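Local coordinates for protein beta-ketoacyl synthase (Pseudomonas aeruginosa, PDB 4CW4) that catalyses the condensation of acetyl-CoA with malonyl-ACP to acetoacetyl-ACP, the step that initiates fatty acid synthesis, and also accepts butyryl- and hexanoyl-CoA, at residues P10-F15 / G387-V392; V197-A202 / S367-L372; I222-G227 / V307-N312. One frame throughout, in Å; residues are numbered along the deposited sequence.

Interaction 1: P10-F15 / G387-V392; sequences PVIVGF and GAVTDV
The peptide carbonyl of Val389 turns its oxygen to one side of the puckered pyrrolidine ring of Pro10, at nearly equal range from CB, CG and CD of the ring (Val389 O to Pro10 CG 3.4 Å). This oxygen is buried and has no hydrogen-bond partner, so the ring covers it without satisfying it. In the two backbone bonds each donor N lies out of the acceptor's carbonyl plane: Val389 N donates to Pro10 O at 3.0 Å, 22° from that plane. Ile12 N reaches Gly387 O at 2.9 Å along a nearly straight N-H, but its tilt is larger, 34°. Pro10 O also receives the CA-H of Ala388 at 3.3 Å to Ala388 CA. Between these bonds Val11 and Ala388 form an antiparallel non-hydrogen-bonded pair, with Val11 CG1 4.3 Å from Ala388 CB on one face.

The strands run antiparallel but splayed. Strand 10-19 pairs with both 366-374 and 387-394, and 387-394 pairs in turn with 543-550, consistent with a junction of the two halves of the thiolase-type ketosynthase fold. A classic beta bulge at Val13 and Gly14, both opposite Val371, lies where residues 10-15 leave residues 387-392.

On the other face Ile12 reaches farther. Its CG1 stands beside the backbone N and the chain then extends (chi2 167°), carrying CD1 past Gly387, which has no side chain to obstruct it, to Val389 CG2 at 3.9 Å; the two branched side chains cross obliquely. Helix 288-301 packs on Pro10 and Val389, and helix 482-496 on Ile12. Farther along residues 387-392, Asp391 forms a salt bridge with Arg633 of the second subunit.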
# COMPACT_ATOMS: atom_id res chain seq x y z
N PRO A 10 -13.04 10.76 18.01
CA PRO A 10 -13.51 10.53 16.63
C PRO A 10 -14.94 9.99 16.59
O PRO A 10 -15.22 8.89 17.10
CB PRO A 10 -12.53 9.47 16.11
CG PRO A 10 -11.32 9.57 17.00
CD PRO A 10 -11.93 9.86 18.34
N VAL A 11 -15.84 10.75 15.98
CA VAL A 11 -17.22 10.29 15.84
C VAL A 11 -17.53 10.02 14.38
O VAL A 11 -17.02 10.71 13.49
CB VAL A 11 -18.23 11.27 16.47
CG1 VAL A 11 -17.99 11.38 17.96
CG2 VAL A 11 -18.20 12.63 15.84
N ILE A 12 -18.34 8.99 14.14
CA ILE A 12 -18.75 8.59 12.81
C ILE A 12 -19.99 9.40 12.42
O ILE A 12 -21.05 9.21 13.02
CB ILE A 12 -19.07 7.08 12.73
CG1 ILE A 12 -17.88 6.23 13.19
CG2 ILE A 12 -19.52 6.72 11.31
CD1 ILE A 12 -18.23 4.79 13.44
N VAL A 13 -19.83 10.31 11.46
CA VAL A 13 -20.92 11.21 11.07
C VAL A 13 -21.56 10.82 9.74
O VAL A 13 -22.58 11.41 9.35
CB VAL A 13 -20.45 12.69 11.02
CG1 VAL A 13 -19.84 13.10 12.36
CG2 VAL A 13 -19.48 12.94 9.87
N GLY A 14 -21.01 9.82 9.07
CA GLY A 14 -21.57 9.33 7.83
C GLY A 14 -20.92 8.02 7.46
O GLY A 14 -19.85 7.70 7.97
N PHE A 15 -21.56 7.26 6.58
CA PHE A 15 -21.00 6.00 6.10
C PHE A 15 -21.74 5.57 4.86
O PHE A 15 -22.93 5.88 4.70
CB PHE A 15 -21.04 4.91 7.19
CG PHE A 15 -22.43 4.53 7.64
CD1 PHE A 15 -23.07 5.22 8.64
CD2 PHE A 15 -23.08 3.45 7.05
CE1 PHE A 15 -24.35 4.85 9.03
CE2 PHE A 15 -24.34 3.07 7.44
CZ PHE A 15 -24.99 3.79 8.41
N GLY A 387 -21.80 6.36 15.75
CA GLY A 387 -20.91 5.63 16.62
C GLY A 387 -19.67 6.48 16.86
O GLY A 387 -19.54 7.57 16.32
N ALA A 388 -18.74 5.96 17.65
CA ALA A 388 -17.43 6.59 17.84
C ALA A 388 -16.36 5.51 17.80
O ALA A 388 -16.62 4.36 18.14
CB ALA A 388 -17.37 7.33 19.17
N VAL A 389 -15.16 5.87 17.36
CA VAL A 389 -14.09 4.92 17.32
C VAL A 389 -12.94 5.43 18.18
O VAL A 389 -12.45 6.52 17.97
CB VAL A 389 -13.61 4.67 15.89
CG1 VAL A 389 -12.48 3.71 15.92
CG2 VAL A 389 -14.73 4.09 15.05
N THR A 390 -12.54 4.63 19.17
CA THR A 390 -11.61 5.08 20.20
C THR A 390 -10.20 4.52 20.06
O THR A 390 -9.25 5.13 20.52
CB THR A 390 -12.14 4.78 21.60
OG1 THR A 390 -12.59 3.44 21.66
CG2 THR A 390 -13.30 5.70 21.96
N ASP A 391 -10.05 3.36 19.43
CA ASP A 391 -8.75 2.74 19.31
C ASP A 391 -8.77 1.68 18.25
O ASP A 391 -9.80 1.01 18.04
CB ASP A 391 -8.32 2.06 20.61
CG ASP A 391 -7.56 2.98 21.58
OD1 ASP A 391 -6.52 3.59 21.20
OD2 ASP A 391 -8.02 3.08 22.72
N VAL A 392 -7.60 1.50 17.63
CA VAL A 392 -7.27 0.31 16.88
C VAL A 392 -5.89 -0.12 17.32
O VAL A 392 -4.96 0.68 17.36
CB VAL A 392 -7.25 0.58 15.35
CG1 VAL A 392 -6.66 -0.62 14.58
CG2 VAL A 392 -8.66 0.92 14.85

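Interaction 2: V197-A202 / S367-L372; sequences VAATDA and SQYVVL
Apolar contacts come chiefly from three alanines of residues 197-202 set against Tyr369 and Val371. Ala198 CB meets the edge of the Tyr369 ring, in its plane, 3.8 Å from CD2. Ala199 N approaches the same ring obliquely, 3.7 Å from Tyr369 CD2, and Ala199 CB is 4.2 Å from that atom. One turn on, Ala202 CB touches Tyr369 CB at 3.7 Å and lies 4.2 Å from Val371 CG2. With CG beside the backbone N (chi1 -69°), the tyrosine ring is laid back along the strand toward Ala198 and Ala199.

The axes of helix 197-202 and strand 367-372 approach to 7.4 Å at 31°, consistent with the small alanine side chains between them. This is an alpha layer on a beta sheet of the thiolase fold: helix 190-204 covers the face carrying Ser367, Tyr369 and Val371, and helix 482-496 packs on the face of Gln368 and Val370.

One polar group meets the helix segment without hydrogen bonding to it: Ser367 OG approaches Ala198 CB at 3.3 Å, but its hydrogen bond goes to Asn312 O. Tyr369 OH reaches past residues 197-202 to Ser195, of the same helix, and to Ser226.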
# COMPACT_ATOMS: atom_id res chain seq x y z
N VAL A 197 -18.00 5.75 -6.49
CA VAL A 197 -19.43 5.60 -6.19
C VAL A 197 -19.71 5.43 -4.69
O VAL A 197 -20.65 6.03 -4.14
CB VAL A 197 -20.04 4.45 -7.04
CG1 VAL A 197 -21.44 4.16 -6.65
CG2 VAL A 197 -19.94 4.82 -8.52
N ALA A 198 -18.86 4.67 -4.01
CA ALA A 198 -18.97 4.51 -2.57
C ALA A 198 -18.69 5.80 -1.82
O ALA A 198 -19.34 6.10 -0.82
CB ALA A 198 -18.03 3.41 -2.09
N ALA A 199 -17.69 6.55 -2.26
CA ALA A 199 -17.34 7.78 -1.56
C ALA A 199 -18.49 8.76 -1.60
O ALA A 199 -18.78 9.43 -0.61
CB ALA A 199 -16.07 8.40 -2.12
N THR A 200 -19.16 8.86 -2.74
CA THR A 200 -20.28 9.78 -2.85
C THR A 200 -21.37 9.36 -1.87
O THR A 200 -21.92 10.21 -1.17
CB THR A 200 -20.87 9.85 -4.27
OG1 THR A 200 -19.92 10.42 -5.17
CG2 THR A 200 -22.14 10.70 -4.27
N ASP A 201 -21.68 8.07 -1.83
CA ASP A 201 -22.71 7.57 -0.89
C ASP A 201 -22.36 7.99 0.54
O ASP A 201 -23.22 8.53 1.27
CB ASP A 201 -22.83 6.05 -1.01
CG ASP A 201 -23.97 5.48 -0.22
OD1 ASP A 201 -25.08 6.06 -0.21
OD2 ASP A 201 -23.76 4.43 0.41
N ALA A 202 -21.11 7.78 0.95
CA ALA A 202 -20.70 8.14 2.32
C ALA A 202 -20.85 9.65 2.60
O ALA A 202 -21.34 10.05 3.66
CB ALA A 202 -19.28 7.68 2.59
N SER A 367 -16.56 -1.76 -1.65
CA SER A 367 -15.97 -0.47 -1.34
C SER A 367 -16.83 0.18 -0.29
O SER A 367 -18.05 0.26 -0.44
CB SER A 367 -15.83 0.45 -2.55
OG SER A 367 -15.19 1.66 -2.17
N GLN A 368 -16.20 0.66 0.77
CA GLN A 368 -16.88 1.18 1.95
C GLN A 368 -16.10 2.37 2.48
O GLN A 368 -14.88 2.32 2.50
CB GLN A 368 -16.92 0.12 3.05
CG GLN A 368 -17.61 -1.18 2.72
CD GLN A 368 -19.10 -1.10 2.85
OE1 GLN A 368 -19.72 -0.08 2.53
NE2 GLN A 368 -19.71 -2.18 3.32
N TYR A 369 -16.81 3.38 2.96
CA TYR A 369 -16.21 4.55 3.61
C TYR A 369 -16.98 4.95 4.86
O TYR A 369 -18.21 4.86 4.90
CB TYR A 369 -16.13 5.75 2.64
CG TYR A 369 -15.13 5.46 1.58
CD1 TYR A 369 -13.78 5.59 1.85
CD2 TYR A 369 -15.52 4.98 0.33
CE1 TYR A 369 -12.84 5.26 0.91
CE2 TYR A 369 -14.59 4.64 -0.61
CZ TYR A 369 -13.26 4.78 -0.32
OH TYR A 369 -12.29 4.44 -1.25
N VAL A 370 -16.25 5.40 5.87
CA VAL A 370 -16.85 6.12 6.98
C VAL A 370 -16.30 7.53 6.97
O VAL A 370 -15.16 7.78 6.55
CB VAL A 370 -16.59 5.46 8.36
CG1 VAL A 370 -17.28 4.08 8.44
CG2 VAL A 370 -15.10 5.38 8.68
N VAL A 371 -17.13 8.46 7.43
CA VAL A 371 -16.72 9.85 7.58
C VAL A 371 -16.60 10.12 9.06
O VAL A 371 -17.57 9.96 9.79
CB VAL A 371 -17.73 10.82 6.96
CG1 VAL A 371 -17.22 12.25 7.01
CG2 VAL A 371 -18.06 10.42 5.53
N LEU A 372 -15.41 10.50 9.51
CA LEU A 372 -15.15 10.82 10.90
C LEU A 372 -14.99 12.32 11.06
O LEU A 372 -14.42 13.00 10.19
CB LEU A 372 -13.85 10.16 11.39
CG LEU A 372 -13.71 8.66 11.15
CD1 LEU A 372 -12.37 8.16 11.68
CD2 LEU A 372 -14.89 7.91 11.81

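Interaction 3: I222-G227 / V307-N312; sequences IAVFSG and VVIVGN
Asn312 turns its CG back beside the backbone N (chi1 -81°), swinging the amide across to Gly227; Phe225, with CG likewise beside its own N, has a ring that slants toward Val308. The Asn312 ND2-H points straight at Gly227 O (2.9 Å, 179°), in the plane of its own amide, yet it arrives well above the carbonyl plane, 66° out of it. Water 1 is a second partner of Asn312 ND2, at 3.0 Å, and itself donates to Ser226 O.

Before this end, toward the N-termini of both segments, the strands form a regular ladder and run almost exactly parallel. Ala223 N to Val307 O, Ile309 N to Ala223 O, Phe225 N to Ile309 O and Gly311 N to Phe225 O alternate across it. These are neighbouring strands of the N-terminal ketosynthase half, with strand 278-283 on the outer side of 222-225 and strand 366-374 beyond 307-314.

Ile222 and Val307 lie side by side, pointing the same way (Ile222 CD1 to Val307 CB 3.7 Å), on the face that also carries Val224 and Ile309. On the other face Phe225 CD2 is 3.8 Å from Val308 CG1. Ser226 OG is hydrogen-bonded with Tyr369 OH.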
# COMPACT_ATOMS: atom_id res chain seq x y z
N ILE A 222 -8.47 18.22 6.43
CA ILE A 222 -9.22 17.14 5.82
C ILE A 222 -8.23 16.03 5.50
O ILE A 222 -7.14 16.30 5.06
CB ILE A 222 -9.83 17.59 4.47
CG1 ILE A 222 -10.68 18.84 4.64
CG2 ILE A 222 -10.62 16.46 3.82
CD1 ILE A 222 -11.89 18.64 5.44
N ALA A 223 -8.61 14.78 5.75
CA ALA A 223 -7.73 13.65 5.47
C ALA A 223 -8.52 12.55 4.80
O ALA A 223 -9.68 12.37 5.11
CB ALA A 223 -7.16 13.13 6.75
N VAL A 224 -7.86 11.81 3.92
CA VAL A 224 -8.45 10.66 3.26
C VAL A 224 -7.46 9.50 3.31
O VAL A 224 -6.30 9.67 2.91
CB VAL A 224 -8.80 10.94 1.78
CG1 VAL A 224 -9.40 9.71 1.13
CG2 VAL A 224 -9.77 12.13 1.69
N PHE A 225 -7.92 8.35 3.79
CA PHE A 225 -7.14 7.12 3.82
C PHE A 225 -7.94 5.97 3.21
O PHE A 225 -9.00 5.63 3.73
CB PHE A 225 -6.72 6.78 5.24
CG PHE A 225 -6.01 7.92 5.92
CD1 PHE A 225 -4.77 8.35 5.46
CD2 PHE A 225 -6.59 8.59 6.98
CE1 PHE A 225 -4.13 9.41 6.09
CE2 PHE A 225 -5.95 9.65 7.59
CZ PHE A 225 -4.73 10.07 7.15
N SER A 226 -7.42 5.39 2.13
CA SER A 226 -8.10 4.29 1.43
C SER A 226 -7.08 3.38 0.76
O SER A 226 -5.94 3.32 1.21
CB SER A 226 -9.13 4.82 0.44
OG SER A 226 -9.90 3.75 -0.06
N GLY A 227 -7.48 2.66 -0.29
CA GLY A 227 -6.58 1.82 -1.06
C GLY A 227 -7.11 0.42 -1.28
O GLY A 227 -8.27 0.12 -0.96
N VAL A 307 -11.62 16.26 9.82
CA VAL A 307 -12.56 15.50 9.01
C VAL A 307 -11.77 14.45 8.30
O VAL A 307 -10.80 14.78 7.61
CB VAL A 307 -13.28 16.38 7.96
CG1 VAL A 307 -14.30 15.56 7.17
CG2 VAL A 307 -13.94 17.56 8.65
N VAL A 308 -12.15 13.19 8.47
CA VAL A 308 -11.39 12.10 7.89
C VAL A 308 -12.32 11.13 7.17
O VAL A 308 -13.29 10.63 7.74
CB VAL A 308 -10.60 11.29 8.96
CG1 VAL A 308 -9.76 10.22 8.27
CG2 VAL A 308 -9.74 12.20 9.81
N ILE A 309 -12.01 10.86 5.90
CA ILE A 309 -12.72 9.84 5.14
C ILE A 309 -11.82 8.62 5.17
O ILE A 309 -10.68 8.69 4.70
CB ILE A 309 -13.01 10.28 3.70
CG1 ILE A 309 -14.12 11.36 3.65
CG2 ILE A 309 -13.48 9.09 2.86
CD1 ILE A 309 -13.79 12.69 4.31
N VAL A 310 -12.31 7.53 5.75
CA VAL A 310 -11.53 6.31 5.88
C VAL A 310 -12.28 5.16 5.23
O VAL A 310 -13.45 4.96 5.50
CB VAL A 310 -11.32 5.91 7.36
CG1 VAL A 310 -10.35 4.75 7.47
CG2 VAL A 310 -10.84 7.09 8.22
N GLY A 311 -11.61 4.39 4.39
CA GLY A 311 -12.27 3.26 3.78
C GLY A 311 -11.32 2.46 2.91
O GLY A 311 -10.10 2.54 3.07
N ASN A 312 -11.89 1.72 1.97
CA ASN A 312 -11.11 0.89 1.05
C ASN A 312 -11.99 0.52 -0.13
O ASN A 312 -13.22 0.64 -0.09
CB ASN A 312 -10.63 -0.39 1.75
CG ASN A 312 -9.39 -0.18 2.60
OD1 ASN A 312 -9.44 -0.24 3.83
ND2 ASN A 312 -8.27 0.05 1.94
O HOH W 1 -5.33 0.69 1.96

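From neighbour to neighbour the strand segments follow in the order 222-227, 307-312, 367-372, 10-15, 387-392, so residues 367-372 of interaction 2 lie between interactions 3 and 1; helix segment 197-202 lies on their Tyr369 face. On one side Val371 probably hydrogen-bonds the bulge of interaction 1 (Val13 N to Val371 O 2.8 Å, Gly14 O to Val371 N 2.9 Å). On the other, probable bonds from Leu372 N to Val308 O and between Tyr369 OH and Ser226 OG, both 2.8 Å, tie interaction 2 to interaction 3. The Asn312 side chain lies about 10 Å from that of Cys286, the inferred active-site cysteine, and about 11 Å from that of His477, a predicted active-site residue; interaction 1 is remote from these sites.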